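Local coordinates for DNA translocase coupling protein (Clostridium perfringens, PDB 6O1W) that binds ATP and probably DNA, as expected of an FtsK/SpoIIIE-family translocase that serves as the coupling protein in plasmid conjugation, at residues Lys212-Gly215 and Glu216-Lys220. Sequence-based numbering, arbitrary orientation.
Sequences KNIG and EYNKK
The carboxylate of Glu216 takes a backbone N-H over one face and a lysine at its edge. Lys212 N comes down on OE1 from well above the plane, 58° out of it, yet the bond is nearly straight at 3.0 Å. Round the edge, Lys212 NZ meets OE2 through the syn lone pair; this salt bridge is rather long, 3.3 Å between NZ and OE2. To make it, the lysine chain bends twice near its end, wrapping past the carboxylate so that CB packs 3.4 Å from OE1. A water gives OE2 one more hydrogen bond and reaches weakly to Asn213 ND2. With three partners the carboxylate is probably held in its rotation, the Lys212 N bond being the straight one.

The other flat group is the amide of Asn213, its plane 63° from that of the carboxylate. With CG tucked between backbone N and carbonyl carbon (chi1 48°), OD1 turns back to accept from Glu216 N at 3.0 Å. Asn213 is thus the N-cap; the Glu216 side chain does not return the bond to Asn213 N, as a capping box would have it, but reaches one residue further back, to Lys212 N. The first helical turn then takes over: Tyr217 N bonds to Asn213 O, and Asn218 N to Ile214 O at 2.8 Å. At the edge of the Tyr217 ring, near its plane, sits Ile214 O.

This is the start of the short helix 214-220, away from the ATP site of the motor domain. Tyr217 lies against Leu205, Leu206 and Ser209 at the end of helix 185-209, and its hydroxyl bonds to Glu224; Asn218 OD1 accepts from Leu226 N. Ile214 packs on Arg202 and Leu226, binding the helix start to the long helix and to the loop that leads into strand 229-233.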
ATOM      1  N   LYS A 212     -17.031  23.406  -5.186  1.00 35.51           N
ATOM      2  CA  LYS A 212     -15.942  22.565  -5.664  1.00 36.27           C
ATOM      3  C   LYS A 212     -16.002  21.176  -5.087  1.00 37.79           C
ATOM      4  O   LYS A 212     -15.674  20.225  -5.782  1.00 39.46           O
ATOM      5  CB  LYS A 212     -14.570  23.200  -5.361  1.00 41.04           C
ATOM      6  CG  LYS A 212     -14.165  24.252  -6.384  1.00 76.07           C
ATOM      7  CD  LYS A 212     -12.920  25.007  -5.951  1.00 92.68           C
ATOM      8  CE  LYS A 212     -12.946  26.435  -6.436  1.00104.90           C
ATOM      9  NZ  LYS A 212     -13.792  27.307  -5.572  1.00113.23           N
ATOM     10  N   ASN A 213     -16.397  21.052  -3.822  1.00 33.58           N
ATOM     11  CA  ASN A 213     -16.458  19.782  -3.089  1.00 33.05           C
ATOM     12  C   ASN A 213     -17.511  19.849  -1.994  1.00 34.25           C
ATOM     13  O   ASN A 213     -18.039  20.919  -1.743  1.00 31.66           O
ATOM     14  CB  ASN A 213     -15.071  19.448  -2.480  1.00 32.41           C
ATOM     15  CG  ASN A 213     -14.454  20.605  -1.741  1.00 53.90           C
ATOM     16  OD1 ASN A 213     -14.976  21.091  -0.738  1.00 42.97           O
ATOM     17  ND2 ASN A 213     -13.336  21.090  -2.242  1.00 50.54           N
ATOM     18  N   ILE A 214     -17.789  18.723  -1.313  1.00 32.02           N
ATOM     19  CA  ILE A 214     -18.799  18.680  -0.252  1.00 33.57           C
ATOM     20  C   ILE A 214     -18.453  19.601   0.936  1.00 37.60           C
ATOM     21  O   ILE A 214     -19.368  20.065   1.605  1.00 37.20           O
ATOM     22  CB  ILE A 214     -19.171  17.241   0.214  1.00 37.13           C
ATOM     23  CG1 ILE A 214     -18.003  16.528   0.935  1.00 37.57           C
ATOM     24  CG2 ILE A 214     -19.710  16.434  -0.963  1.00 38.55           C
ATOM     25  CD1 ILE A 214     -18.431  15.623   2.147  1.00 44.36           C
ATOM     26  N   GLY A 215     -17.168  19.871   1.160  1.00 34.75           N
ATOM     27  CA  GLY A 215     -16.702  20.784   2.204  1.00 34.23           C
ATOM     28  C   GLY A 215     -17.175  22.198   1.942  1.00 38.98           C
ATOM     29  O   GLY A 215     -17.660  22.857   2.858  1.00 40.01           O
ATOM     30  N   GLU A 216     -17.091  22.666   0.666  1.00 35.63           N
ATOM     31  CA  GLU A 216     -17.557  24.004   0.285  1.00 35.71           C
ATOM     32  C   GLU A 216     -19.092  24.020   0.339  1.00 38.06           C
ATOM     33  O   GLU A 216     -19.675  24.992   0.811  1.00 37.85           O
ATOM     34  CB  GLU A 216     -17.071  24.404  -1.113  1.00 37.48           C
ATOM     35  CG  GLU A 216     -15.611  24.828  -1.213  1.00 50.40           C
ATOM     36  CD  GLU A 216     -15.190  25.409  -2.560  1.00 76.65           C
ATOM     37  OE1 GLU A 216     -16.062  25.613  -3.441  1.00 54.98           O
ATOM     38  OE2 GLU A 216     -13.974  25.669  -2.730  1.00 71.98           O
ATOM     39  N   TYR A 217     -19.738  22.937  -0.112  1.00 32.66           N
ATOM     40  CA  TYR A 217     -21.199  22.819  -0.045  1.00 32.34           C
ATOM     41  C   TYR A 217     -21.726  22.930   1.399  1.00 37.38           C
ATOM     42  O   TYR A 217     -22.723  23.627   1.633  1.00 36.41           O
ATOM     43  CB  TYR A 217     -21.695  21.504  -0.678  1.00 32.51           C
ATOM     44  CG  TYR A 217     -23.176  21.294  -0.448  1.00 34.02           C
ATOM     45  CD1 TYR A 217     -24.125  21.924  -1.253  1.00 35.99           C
ATOM     46  CD2 TYR A 217     -23.630  20.503   0.605  1.00 33.94           C
ATOM     47  CE1 TYR A 217     -25.496  21.756  -1.021  1.00 36.77           C
ATOM     48  CE2 TYR A 217     -24.988  20.366   0.873  1.00 34.42           C
ATOM     49  CZ  TYR A 217     -25.918  20.988   0.058  1.00 39.42           C
ATOM     50  OH  TYR A 217     -27.247  20.803   0.327  1.00 38.15           O
ATOM     51  N   ASN A 218     -21.107  22.174   2.342  1.00 34.18           N
ATOM     52  CA  ASN A 218     -21.500  22.144   3.761  1.00 33.87           C
ATOM     53  C   ASN A 218     -21.493  23.500   4.446  1.00 39.31           C
ATOM     54  O   ASN A 218     -22.374  23.760   5.256  1.00 40.63           O
ATOM     55  CB  ASN A 218     -20.661  21.147   4.550  1.00 33.24           C
ATOM     56  CG  ASN A 218     -20.988  19.703   4.277  1.00 40.16           C
ATOM     57  OD1 ASN A 218     -22.028  19.356   3.741  1.00 40.52           O
ATOM     58  ND2 ASN A 218     -20.090  18.819   4.630  1.00 33.62           N
ATOM     59  N   LYS A 219     -20.532  24.373   4.101  1.00 36.66           N
ATOM     60  CA  LYS A 219     -20.403  25.732   4.629  1.00 36.62           C
ATOM     61  C   LYS A 219     -21.538  26.639   4.168  1.00 44.46           C
ATOM     62  O   LYS A 219     -21.764  27.672   4.801  1.00 46.34           O
ATOM     63  CB  LYS A 219     -19.078  26.353   4.186  1.00 37.78           C
ATOM     64  CG  LYS A 219     -17.860  25.795   4.903  1.00 50.89           C
ATOM     65  CD  LYS A 219     -16.580  26.346   4.295  1.00 66.65           C
ATOM     66  CE  LYS A 219     -15.360  25.511   4.624  1.00 83.83           C
ATOM     67  NZ  LYS A 219     -14.881  25.726   6.018  1.00 95.14           N
ATOM     68  N   LYS A 220     -22.214  26.292   3.045  1.00 39.95           N
ATOM     69  CA  LYS A 220     -23.301  27.090   2.486  1.00 39.78           C
ATOM     70  C   LYS A 220     -24.638  26.864   3.194  1.00 45.96           C
ATOM     71  O   LYS A 220     -25.506  27.733   3.129  1.00 45.55           O
ATOM     72  CB  LYS A 220     -23.450  26.840   0.965  1.00 40.95           C
ATOM     73  CG  LYS A 220     -22.308  27.429   0.135  1.00 39.35           C
ATOM     74  CD  LYS A 220     -22.512  27.248  -1.375  1.00 39.31           C
ATOM     75  CE  LYS A 220     -21.360  27.827  -2.200  1.00 33.56           C
ATOM     76  NZ  LYS A 220     -20.137  27.014  -2.020  1.00 48.38           N
TER
HETATM   77  O   HOH W   1     -12.021  24.108  -1.587  1.00 74.34           O